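Local coordinates for protein acetyltransferase (Escherichia coli, PDB 7BYY) that acetylates aminoacyl-tRNAs, with acetyl-CoA as the probable acetyl donor, and acts as a GNAT-family toxin of a toxin-antitoxin system, at residues Asp38-Arg42 and Ala43-Lys47; Arg107-Lys111 and Arg112-Gln116; Phe122-His125 and Val126-Ile129. The protein carries 1 engineered substitution. All blocks are in the same frame, centred on the assembly; numbering follows the deposited sequence.

All three contacts are local, formed between residues one helical turn or one loop apart. Contacts 1 and 3 are partly buried, each lying within one helix, 35-50 and 114-132 respectively, and each packs apolar side chains on strand 67-79. Contact 2 is a surface contact in the loop that leads into helix 114-132, so it shares that helix with contact 3, although their centres are about 21 Å apart. Chemistry follows place: contact 3 has regular helical hydrogen bonds and a CH-pi contact, contact 1 a distorted helix with an aromatic-aliphatic cluster, and contact 2 no hydrogen bond across its segments, but an arginine beside two aromatic residues that also pack on each other.

Contact 1 (Asp38-Arg42 and Ala43-Lys47); sequences DKFVR and ASLKK
The amide N of A43 reaches back to K39 O at 3.2 Å, and that of S44 to F40 O at 2.8 Å, so the backbone of 38-42 runs on into 43-47 as one helix. The turn is not regular. A wider pi-type turn spans 40-42, and after it the amides of K46 and K47 have no bond to the preceding turn, which marks a kink. The axes of the two short segments accordingly diverge by 50°.

F40, V41 and L45 carry the side-chain contact. The F40 ring has its CG anti to the backbone N (chi1 173°), which swings it along the helix toward the next turn. There L45 CA and S44 C lie over one of its faces, CE1 meets L45 CD1 at 3.9 Å, and CE2 comes within 3.6 Å of S44 OG. F40 and L45 cross at about a right angle. V41 and L45 lie side by side and point the same way, V41 CG1 touching L45 CD2 at 3.9 Å; branched aliphatic groups suit this buried flank. R42, by contrast, is exposed; its bent chain carries NH2 to a long salt bridge of 3.7 Å with D38 OD2, one turn earlier. The other carboxylate oxygen, D38 OD1, accepts a hydrogen bond from the backbone N of C32, so the aspartate ties the helix to the residues before it.

Strand 67-79 lies beside the apolar flank: V41 packs on L67 and I70, and F40 on T72. Through V41 and F40 helix 35-50 thus lies against this strand of the central sheet, while L45 turns to Y18 and Q27 in loops.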
ATOM      1  N   ASP A  38     -20.760 -10.675  -9.065  1.00 54.35           N
ATOM      2  CA  ASP A  38     -22.159 -10.383  -8.760  1.00 55.98           C
ATOM      3  C   ASP A  38     -22.472 -10.657  -7.296  1.00 55.98           C
ATOM      4  O   ASP A  38     -22.979  -9.786  -6.581  1.00 58.20           O
ATOM      5  CB  ASP A  38     -23.081 -11.210  -9.657  1.00 63.07           C
ATOM      6  CG  ASP A  38     -23.222 -10.631 -11.046  1.00 68.66           C
ATOM      7  OD1 ASP A  38     -22.674  -9.539 -11.300  1.00 69.93           O
ATOM      8  OD2 ASP A  38     -23.897 -11.267 -11.884  1.00 72.14           O
ATOM      9  N   LYS A  39     -22.187 -11.877  -6.836  1.00 53.34           N
ATOM     10  CA  LYS A  39     -22.496 -12.241  -5.460  1.00 52.69           C
ATOM     11  C   LYS A  39     -21.667 -11.457  -4.449  1.00 47.03           C
ATOM     12  O   LYS A  39     -22.108 -11.289  -3.307  1.00 45.08           O
ATOM     13  CB  LYS A  39     -22.293 -13.744  -5.259  1.00 59.52           C
ATOM     14  CG  LYS A  39     -23.113 -14.328  -4.117  1.00 67.42           C
ATOM     15  CD  LYS A  39     -24.587 -13.952  -4.242  1.00 72.02           C
ATOM     16  CE  LYS A  39     -25.405 -14.489  -3.074  1.00 75.19           C
ATOM     17  NZ  LYS A  39     -25.693 -15.946  -3.203  1.00 77.98           N
ATOM     18  N   PHE A  40     -20.487 -10.970  -4.840  1.00 44.04           N
ATOM     19  CA  PHE A  40     -19.671 -10.192  -3.914  1.00 42.86           C
ATOM     20  C   PHE A  40     -20.313  -8.846  -3.615  1.00 42.91           C
ATOM     21  O   PHE A  40     -20.438  -8.449  -2.451  1.00 41.77           O
ATOM     22  CB  PHE A  40     -18.266  -9.992  -4.478  1.00 42.84           C
ATOM     23  CG  PHE A  40     -17.414  -9.069  -3.652  1.00 43.57           C
ATOM     24  CD1 PHE A  40     -17.321  -7.723  -3.962  1.00 42.77           C
ATOM     25  CD2 PHE A  40     -16.715  -9.550  -2.559  1.00 45.82           C
ATOM     26  CE1 PHE A  40     -16.541  -6.872  -3.197  1.00 42.79           C
ATOM     27  CE2 PHE A  40     -15.931  -8.704  -1.790  1.00 45.80           C
ATOM     28  CZ  PHE A  40     -15.844  -7.364  -2.111  1.00 43.90           C
ATOM     29  N   VAL A  41     -20.713  -8.123  -4.662  1.00 44.59           N
ATOM     30  CA  VAL A  41     -21.292  -6.797  -4.475  1.00 44.93           C
ATOM     31  C   VAL A  41     -22.629  -6.893  -3.752  1.00 46.29           C
ATOM     32  O   VAL A  41     -22.933  -6.074  -2.873  1.00 45.16           O
ATOM     33  CB  VAL A  41     -21.431  -6.084  -5.833  1.00 43.93           C
ATOM     34  CG1 VAL A  41     -21.963  -4.671  -5.648  1.00 44.76           C
ATOM     35  CG2 VAL A  41     -20.099  -6.072  -6.569  1.00 39.34           C
ATOM     36  N   ARG A  42     -23.443  -7.894  -4.096  1.00 46.69           N
ATOM     37  CA  ARG A  42     -24.769  -7.993  -3.496  1.00 47.51           C
ATOM     38  C   ARG A  42     -24.686  -8.249  -1.997  1.00 47.18           C
ATOM     39  O   ARG A  42     -25.374  -7.587  -1.212  1.00 47.57           O
ATOM     40  CB  ARG A  42     -25.575  -9.101  -4.168  1.00 49.53           C
ATOM     41  CG  ARG A  42     -25.892  -8.854  -5.622  1.00 50.01           C
ATOM     42  CD  ARG A  42     -26.755  -9.981  -6.165  1.00 53.99           C
ATOM     43  NE  ARG A  42     -26.383 -10.360  -7.522  1.00 58.67           N
ATOM     44  CZ  ARG A  42     -27.258 -10.691  -8.466  1.00 64.03           C
ATOM     45  NH1 ARG A  42     -28.555 -10.681  -8.194  1.00 65.78           N
ATOM     46  NH2 ARG A  42     -26.837 -11.015  -9.682  1.00 67.02           N
ATOM     47  N   ALA A  43     -23.836  -9.185  -1.578  1.00 46.24           N
ATOM     48  CA  ALA A  43     -23.857  -9.697  -0.215  1.00 47.95           C
ATOM     49  C   ALA A  43     -22.639  -9.332   0.625  1.00 48.07           C
ATOM     50  O   ALA A  43     -22.771  -9.212   1.844  1.00 51.59           O
ATOM     51  CB  ALA A  43     -23.998 -11.224  -0.228  1.00 49.24           C
ATOM     52  N   SER A  44     -21.462  -9.162   0.022  1.00 46.10           N
ATOM     53  CA  SER A  44     -20.226  -9.062   0.788  1.00 48.01           C
ATOM     54  C   SER A  44     -19.496  -7.735   0.649  1.00 45.54           C
ATOM     55  O   SER A  44     -18.459  -7.553   1.297  1.00 43.40           O
ATOM     56  CB  SER A  44     -19.272 -10.195   0.389  1.00 52.28           C
ATOM     57  OG  SER A  44     -17.966  -9.960   0.890  1.00 53.46           O
ATOM     58  N   LEU A  45     -19.996  -6.803  -0.165  1.00 44.63           N
ATOM     59  CA  LEU A  45     -19.248  -5.574  -0.414  1.00 39.36           C
ATOM     60  C   LEU A  45     -19.167  -4.705   0.836  1.00 41.50           C
ATOM     61  O   LEU A  45     -18.106  -4.144   1.140  1.00 39.85           O
ATOM     62  CB  LEU A  45     -19.886  -4.798  -1.566  1.00 34.43           C
ATOM     63  CG  LEU A  45     -19.390  -3.361  -1.749  1.00 31.11           C
ATOM     64  CD1 LEU A  45     -17.923  -3.332  -2.172  1.00 29.93           C
ATOM     65  CD2 LEU A  45     -20.260  -2.610  -2.741  1.00 31.26           C
ATOM     66  N   LYS A  46     -20.273  -4.588   1.573  1.00 43.09           N
ATOM     67  CA  LYS A  46     -20.312  -3.698   2.730  1.00 42.26           C
ATOM     68  C   LYS A  46     -19.347  -4.151   3.820  1.00 43.82           C
ATOM     69  O   LYS A  46     -18.634  -3.331   4.410  1.00 41.92           O
ATOM     70  CB  LYS A  46     -21.736  -3.620   3.279  1.00 43.12           C
ATOM     71  CG  LYS A  46     -22.713  -2.847   2.409  1.00 43.10           C
ATOM     72  CD  LYS A  46     -23.997  -2.567   3.166  1.00 49.62           C
ATOM     73  CE  LYS A  46     -24.705  -1.333   2.635  1.00 54.26           C
ATOM     74  NZ  LYS A  46     -25.723  -0.815   3.600  1.00 58.33           N
ATOM     75  N   LYS A  47     -19.306  -5.453   4.098  1.00 47.08           N
ATOM     76  CA  LYS A  47     -18.502  -5.941   5.210  1.00 49.37           C
ATOM     77  C   LYS A  47     -17.025  -6.029   4.869  1.00 48.21           C
ATOM     78  O   LYS A  47     -16.183  -5.978   5.772  1.00 48.26           O
ATOM     79  CB  LYS A  47     -19.014  -7.302   5.656  1.00 54.93           C
ATOM     80  CG  LYS A  47     -20.509  -7.428   5.514  1.00 62.95           C
ATOM     81  CD  LYS A  47     -20.919  -8.885   5.474  1.00 67.49           C
ATOM     82  CE  LYS A  47     -21.765  -9.212   6.698  1.00 70.21           C
ATOM     83  NZ  LYS A  47     -22.460 -10.511   6.631  1.00 71.90           N
TER

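Contact 2 (Arg107-Lys111 and Arg112-Gln116). Engineered in segment 112-116: D115 (natural residue Gly).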
ATOM      1  N   ARG A 107     -24.430  -4.872 -16.646  1.00 53.00           N
ATOM      2  CA  ARG A 107     -24.602  -5.299 -18.033  1.00 56.21           C
ATOM      3  C   ARG A 107     -25.346  -4.259 -18.862  1.00 54.45           C
ATOM      4  O   ARG A 107     -25.053  -4.083 -20.050  1.00 55.43           O
ATOM      5  CB  ARG A 107     -25.329  -6.642 -18.081  1.00 61.74           C
ATOM      6  CG  ARG A 107     -24.417  -7.842 -17.883  1.00 64.76           C
ATOM      7  CD  ARG A 107     -25.020  -9.092 -18.488  1.00 67.53           C
ATOM      8  NE  ARG A 107     -26.349  -9.354 -17.947  1.00 68.74           N
ATOM      9  CZ  ARG A 107     -27.353  -9.865 -18.650  1.00 69.67           C
ATOM     10  NH1 ARG A 107     -27.183 -10.172 -19.929  1.00 70.11           N
ATOM     11  NH2 ARG A 107     -28.529 -10.068 -18.071  1.00 70.90           N
ATOM     12  N   LYS A 108     -26.308  -3.561 -18.262  1.00 49.61           N
ATOM     13  CA  LYS A 108     -27.063  -2.570 -19.019  1.00 48.88           C
ATOM     14  C   LYS A 108     -26.278  -1.288 -19.272  1.00 48.00           C
ATOM     15  O   LYS A 108     -26.823  -0.364 -19.885  1.00 47.80           O
ATOM     16  CB  LYS A 108     -28.383  -2.248 -18.313  1.00 49.33           C
ATOM     17  CG  LYS A 108     -28.255  -1.528 -16.989  1.00 47.64           C
ATOM     18  CD  LYS A 108     -29.570  -0.853 -16.635  1.00 49.09           C
ATOM     19  CE  LYS A 108     -29.891  -1.003 -15.164  1.00 51.61           C
ATOM     20  NZ  LYS A 108     -31.201  -0.381 -14.820  1.00 54.92           N
ATOM     21  N   TYR A 109     -25.025  -1.208 -18.818  1.00 46.78           N
ATOM     22  CA  TYR A 109     -24.127  -0.115 -19.164  1.00 44.82           C
ATOM     23  C   TYR A 109     -22.899  -0.578 -19.933  1.00 43.91           C
ATOM     24  O   TYR A 109     -22.052   0.256 -20.274  1.00 44.67           O
ATOM     25  CB  TYR A 109     -23.661   0.634 -17.909  1.00 46.42           C
ATOM     26  CG  TYR A 109     -24.760   1.014 -16.950  1.00 50.65           C
ATOM     27  CD1 TYR A 109     -25.133   0.160 -15.923  1.00 52.41           C
ATOM     28  CD2 TYR A 109     -25.414   2.236 -17.058  1.00 51.80           C
ATOM     29  CE1 TYR A 109     -26.130   0.500 -15.036  1.00 52.04           C
ATOM     30  CE2 TYR A 109     -26.416   2.587 -16.173  1.00 51.85           C
ATOM     31  CZ  TYR A 109     -26.768   1.714 -15.167  1.00 53.06           C
ATOM     32  OH  TYR A 109     -27.763   2.051 -14.286  1.00 56.32           O
ATOM     33  N   GLN A 110     -22.768  -1.873 -20.201  1.00 45.66           N
ATOM     34  CA  GLN A 110     -21.590  -2.381 -20.883  1.00 49.74           C
ATOM     35  C   GLN A 110     -21.566  -1.908 -22.337  1.00 48.88           C
ATOM     36  O   GLN A 110     -22.515  -1.300 -22.841  1.00 47.54           O
ATOM     37  CB  GLN A 110     -21.547  -3.908 -20.811  1.00 55.57           C
ATOM     38  CG  GLN A 110     -21.278  -4.449 -19.414  1.00 58.40           C
ATOM     39  CD  GLN A 110     -21.284  -5.966 -19.359  1.00 62.97           C
ATOM     40  OE1 GLN A 110     -21.512  -6.634 -20.368  1.00 66.68           O
ATOM     41  NE2 GLN A 110     -21.035  -6.517 -18.175  1.00 62.83           N
ATOM     42  N   LYS A 111     -20.447  -2.196 -23.006  1.00 51.55           N
ATOM     43  CA  LYS A 111     -20.220  -1.798 -24.397  1.00 53.70           C
ATOM     44  C   LYS A 111     -20.322  -0.285 -24.580  1.00 54.02           C
ATOM     45  O   LYS A 111     -20.709   0.198 -25.647  1.00 57.27           O
ATOM     46  CB  LYS A 111     -21.185  -2.516 -25.347  1.00 53.97           C
ATOM     47  CG  LYS A 111     -20.734  -3.906 -25.760  1.00 55.14           C
ATOM     48  CD  LYS A 111     -21.826  -4.640 -26.523  1.00 60.59           C
ATOM     49  CE  LYS A 111     -21.272  -5.842 -27.280  1.00 64.70           C
ATOM     50  NZ  LYS A 111     -20.564  -5.447 -28.535  1.00 66.66           N
ATOM     51  N   ARG A 112     -19.971   0.480 -23.542  1.00 49.46           N
ATOM     52  CA  ARG A 112     -20.097   1.930 -23.611  1.00 47.45           C
ATOM     53  C   ARG A 112     -18.887   2.666 -23.047  1.00 44.13           C
ATOM     54  O   ARG A 112     -18.961   3.885 -22.853  1.00 41.39           O
ATOM     55  CB  ARG A 112     -21.368   2.389 -22.886  1.00 47.10           C
ATOM     56  CG  ARG A 112     -22.614   2.365 -23.755  1.00 51.35           C
ATOM     57  CD  ARG A 112     -23.555   3.502 -23.397  1.00 57.15           C
ATOM     58  NE  ARG A 112     -24.521   3.106 -22.375  1.00 61.96           N
ATOM     59  CZ  ARG A 112     -25.105   3.949 -21.528  1.00 61.53           C
ATOM     60  NH1 ARG A 112     -24.822   5.245 -21.575  1.00 60.15           N
ATOM     61  NH2 ARG A 112     -25.972   3.492 -20.632  1.00 60.33           N
ATOM     62  N   GLY A 113     -17.782   1.975 -22.780  1.00 45.80           N
ATOM     63  CA  GLY A 113     -16.573   2.617 -22.317  1.00 47.84           C
ATOM     64  C   GLY A 113     -16.471   2.812 -20.820  1.00 46.51           C
ATOM     65  O   GLY A 113     -15.427   3.276 -20.344  1.00 34.07           O
ATOM     66  N   PHE A 114     -17.519   2.484 -20.061  1.00 48.13           N
ATOM     67  CA  PHE A 114     -17.433   2.570 -18.609  1.00 47.15           C
ATOM     68  C   PHE A 114     -16.469   1.543 -18.031  1.00 50.97           C
ATOM     69  O   PHE A 114     -16.057   1.680 -16.874  1.00 50.24           O
ATOM     70  CB  PHE A 114     -18.819   2.403 -17.991  1.00 43.12           C
ATOM     71  CG  PHE A 114     -19.754   3.537 -18.291  1.00 38.42           C
ATOM     72  CD1 PHE A 114     -19.321   4.850 -18.191  1.00 37.79           C
ATOM     73  CD2 PHE A 114     -21.061   3.295 -18.677  1.00 37.03           C
ATOM     74  CE1 PHE A 114     -20.176   5.903 -18.467  1.00 38.00           C
ATOM     75  CE2 PHE A 114     -21.923   4.340 -18.954  1.00 37.31           C
ATOM     76  CZ  PHE A 114     -21.478   5.648 -18.850  1.00 38.10           C
ATOM     77  N   ASP A 115     -16.110   0.517 -18.810  1.00 57.53           N
ATOM     78  CA  ASP A 115     -15.027  -0.379 -18.421  1.00 58.57           C
ATOM     79  C   ASP A 115     -13.740   0.402 -18.171  1.00 57.99           C
ATOM     80  O   ASP A 115     -13.065   0.207 -17.153  1.00 56.84           O
ATOM     81  CB  ASP A 115     -14.809  -1.434 -19.511  1.00 63.15           C
ATOM     82  CG  ASP A 115     -15.824  -2.565 -19.454  1.00 69.37           C
ATOM     83  OD1 ASP A 115     -17.021  -2.312 -19.716  1.00 72.95           O
ATOM     84  OD2 ASP A 115     -15.417  -3.714 -19.166  1.00 69.03           O
ATOM     85  N   GLN A 116     -13.394   1.308 -19.091  1.00 54.89           N
ATOM     86  CA  GLN A 116     -12.137   2.045 -19.010  1.00 48.41           C
ATOM     87  C   GLN A 116     -12.243   3.271 -18.111  1.00 46.12           C
ATOM     88  O   GLN A 116     -11.254   3.653 -17.475  1.00 44.91           O
ATOM     89  CB  GLN A 116     -11.684   2.456 -20.415  1.00 45.42           C
ATOM     90  CG  GLN A 116     -10.339   3.168 -20.470  1.00 43.77           C
ATOM     91  CD  GLN A 116      -9.964   3.623 -21.873  1.00 44.12           C
ATOM     92  OE1 GLN A 116     -10.326   2.987 -22.864  1.00 42.77           O
ATOM     93  NE2 GLN A 116      -9.233   4.730 -21.961  1.00 44.86           N
TER
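R112 and Y109 meet in the loop between strand 94-105 and helix 114-132, where in the natural sequence residues 110 to 115 match the Q/R-x-x-G-x-G/A motif of GNAT enzymes, which in relatives receives the pyrophosphate of coenzyme A; its last glycine is replaced here by the engineered D115. R112 spans the turn: its CB lies 3.4 Å from Y109 O, while bends at chi2 and chi3 bring NH2 within 3.8 Å of Y109 CD2. Ring and guanidinium planes are inclined by 33°, an oblique approach rather than a stack. The other large contributor, K111, has left-handed helical backbone angles (phi 58°) that help turn the chain toward the helix.

G113 follows at the N-cap; phi is positive (87°), a backbone shape that glycine, without a CB to press on the preceding carbonyl O, adopts readily. Next, F114 points back toward the loop, its CD2 3.8 Å from Y109 CB, and both aromatic residues pack on I68 of strand 67-79. Y109 O lies at the edge of the F114 ring, near its plane, 3.6 Å from CD2, while F114 CE2 sits over one face of the R112 guanidinium, offset toward its rim.

Contact 3 (Phe122-His125 and Val126-Ile129)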
ATOM      1  N   PHE A 122      -9.416   4.420 -11.283  1.00 48.08           N
ATOM      2  CA  PHE A 122      -8.599   3.593 -10.404  1.00 42.04           C
ATOM      3  C   PHE A 122      -7.121   3.937 -10.547  1.00 41.17           C
ATOM      4  O   PHE A 122      -6.378   3.930  -9.560  1.00 39.73           O
ATOM      5  CB  PHE A 122      -8.846   2.116 -10.707  1.00 39.72           C
ATOM      6  CG  PHE A 122      -7.854   1.190 -10.072  1.00 37.61           C
ATOM      7  CD1 PHE A 122      -7.892   0.945  -8.708  1.00 38.11           C
ATOM      8  CD2 PHE A 122      -6.887   0.558 -10.837  1.00 33.94           C
ATOM      9  CE1 PHE A 122      -6.979   0.089  -8.120  1.00 38.45           C
ATOM     10  CE2 PHE A 122      -5.973  -0.295 -10.256  1.00 33.97           C
ATOM     11  CZ  PHE A 122      -6.021  -0.532  -8.896  1.00 37.00           C
ATOM     12  N   PHE A 123      -6.679   4.242 -11.770  1.00 42.97           N
ATOM     13  CA  PHE A 123      -5.296   4.659 -11.975  1.00 43.90           C
ATOM     14  C   PHE A 123      -4.996   5.954 -11.231  1.00 43.01           C
ATOM     15  O   PHE A 123      -3.909   6.118 -10.665  1.00 39.38           O
ATOM     16  CB  PHE A 123      -5.010   4.824 -13.469  1.00 44.85           C
ATOM     17  CG  PHE A 123      -4.802   3.526 -14.195  1.00 46.51           C
ATOM     18  CD1 PHE A 123      -4.776   2.323 -13.505  1.00 47.13           C
ATOM     19  CD2 PHE A 123      -4.635   3.506 -15.571  1.00 46.77           C
ATOM     20  CE1 PHE A 123      -4.583   1.126 -14.174  1.00 47.97           C
ATOM     21  CE2 PHE A 123      -4.443   2.312 -16.245  1.00 47.34           C
ATOM     22  CZ  PHE A 123      -4.417   1.121 -15.546  1.00 47.05           C
ATOM     23  N   GLU A 124      -5.949   6.888 -11.224  1.00 47.43           N
ATOM     24  CA  GLU A 124      -5.753   8.126 -10.480  1.00 49.63           C
ATOM     25  C   GLU A 124      -5.645   7.863  -8.985  1.00 45.13           C
ATOM     26  O   GLU A 124      -4.897   8.554  -8.284  1.00 45.01           O
ATOM     27  CB  GLU A 124      -6.893   9.101 -10.766  1.00 55.25           C
ATOM     28  CG  GLU A 124      -6.565  10.538 -10.415  1.00 62.71           C
ATOM     29  CD  GLU A 124      -5.648  11.184 -11.434  1.00 71.00           C
ATOM     30  OE1 GLU A 124      -5.986  11.149 -12.639  1.00 74.49           O
ATOM     31  OE2 GLU A 124      -4.593  11.727 -11.033  1.00 74.08           O
ATOM     32  N   HIS A 125      -6.379   6.870  -8.480  1.00 39.39           N
ATOM     33  CA  HIS A 125      -6.263   6.521  -7.072  1.00 37.53           C
ATOM     34  C   HIS A 125      -4.951   5.805  -6.780  1.00 36.43           C
ATOM     35  O   HIS A 125      -4.376   5.985  -5.698  1.00 36.11           O
ATOM     36  CB  HIS A 125      -7.447   5.656  -6.645  1.00 39.27           C
ATOM     37  CG  HIS A 125      -7.635   5.586  -5.164  1.00 39.72           C
ATOM     38  ND1 HIS A 125      -8.114   6.646  -4.425  1.00 40.82           N
ATOM     39  CD2 HIS A 125      -7.397   4.588  -4.281  1.00 40.29           C
ATOM     40  CE1 HIS A 125      -8.171   6.301  -3.151  1.00 41.56           C
ATOM     41  NE2 HIS A 125      -7.741   5.056  -3.037  1.00 39.87           N
ATOM     42  N   VAL A 126      -4.468   4.995  -7.725  1.00 32.65           N
ATOM     43  CA  VAL A 126      -3.169   4.348  -7.564  1.00 30.27           C
ATOM     44  C   VAL A 126      -2.066   5.393  -7.463  1.00 29.76           C
ATOM     45  O   VAL A 126      -1.116   5.244  -6.683  1.00 28.50           O
ATOM     46  CB  VAL A 126      -2.917   3.363  -8.720  1.00 33.19           C
ATOM     47  CG1 VAL A 126      -1.483   2.864  -8.698  1.00 33.13           C
ATOM     48  CG2 VAL A 126      -3.880   2.195  -8.631  1.00 35.36           C
ATOM     49  N   LYS A 127      -2.181   6.477  -8.238  1.00 30.80           N
ATOM     50  CA  LYS A 127      -1.208   7.559  -8.143  1.00 34.02           C
ATOM     51  C   LYS A 127      -1.187   8.154  -6.740  1.00 35.63           C
ATOM     52  O   LYS A 127      -0.113   8.427  -6.188  1.00 36.54           O
ATOM     53  CB  LYS A 127      -1.519   8.635  -9.184  1.00 36.39           C
ATOM     54  CG  LYS A 127      -0.586   9.840  -9.166  1.00 34.86           C
ATOM     55  CD  LYS A 127      -0.830  10.723 -10.379  1.00 37.89           C
ATOM     56  CE  LYS A 127      -0.357  12.150 -10.144  1.00 42.12           C
ATOM     57  NZ  LYS A 127       1.074  12.206  -9.724  1.00 45.45           N
ATOM     58  N   ILE A 128      -2.365   8.353  -6.143  1.00 33.84           N
ATOM     59  CA  ILE A 128      -2.431   8.822  -4.762  1.00 32.70           C
ATOM     60  C   ILE A 128      -1.721   7.838  -3.841  1.00 33.84           C
ATOM     61  O   ILE A 128      -0.916   8.224  -2.984  1.00 34.70           O
ATOM     62  CB  ILE A 128      -3.894   9.035  -4.333  1.00 30.34           C
ATOM     63  CG1 ILE A 128      -4.566  10.098  -5.209  1.00 31.79           C
ATOM     64  CG2 ILE A 128      -3.972   9.390  -2.848  1.00 25.37           C
ATOM     65  CD1 ILE A 128      -4.570  11.487  -4.610  1.00 34.70           C
ATOM     66  N   ILE A 129      -2.008   6.546  -4.011  1.00 33.68           N
ATOM     67  CA  ILE A 129      -1.388   5.531  -3.166  1.00 33.27           C
ATOM     68  C   ILE A 129       0.125   5.556  -3.329  1.00 35.68           C
ATOM     69  O   ILE A 129       0.874   5.417  -2.352  1.00 33.01           O
ATOM     70  CB  ILE A 129      -1.975   4.146  -3.492  1.00 25.40           C
ATOM     71  CG1 ILE A 129      -3.462   4.116  -3.125  1.00 23.51           C
ATOM     72  CG2 ILE A 129      -1.193   3.053  -2.784  1.00 23.87           C
ATOM     73  CD1 ILE A 129      -4.189   2.876  -3.586  1.00 23.67           C
TER
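F122 and V126 are joined by the first of four backbone hydrogen bonds across this stretch of regular alpha-helix: V126 N to F122 O at 2.9 Å, K127 N to F123 O at 3.0 Å, a weak I128 N to E124 O, and I129 N to H125 O at 3.0 Å.

The second kind of interaction is CH-pi. V126 CG2 sits over one face of the F122 ring, 3.7 Å from its centroid and 20° off the ring normal. A chi1 of 168° sets the F122 ring beside its own carbonyl carbon, and so under the V126 methyl one turn on.

Between their side chains H125 and I129 meet through apolar contact: imidazole CD2 meets I129 CD1 at 3.7 Å. H125 NE2 hydrogen-bonds to A132 O of the second subunit, and I129 packs on L133 of that subunit.

Charged E124 and K127 face helix 174-187, on L181, and lie side by side, E124 OE2 3.9 Å from K127 CD, but their charged atoms do not meet; E124 OE1 bonds to H185, in the C-terminal histidine tag, and K127 NZ to Q131 OE1.

F122 and V126 both rest on V138 of strand 137-142, and F122 also on V98 and L100 of strand 94-105, the packing expected of the helix in a beta-alpha-beta crossover, here one whose histidine-isoleucine edge also meets the second subunit.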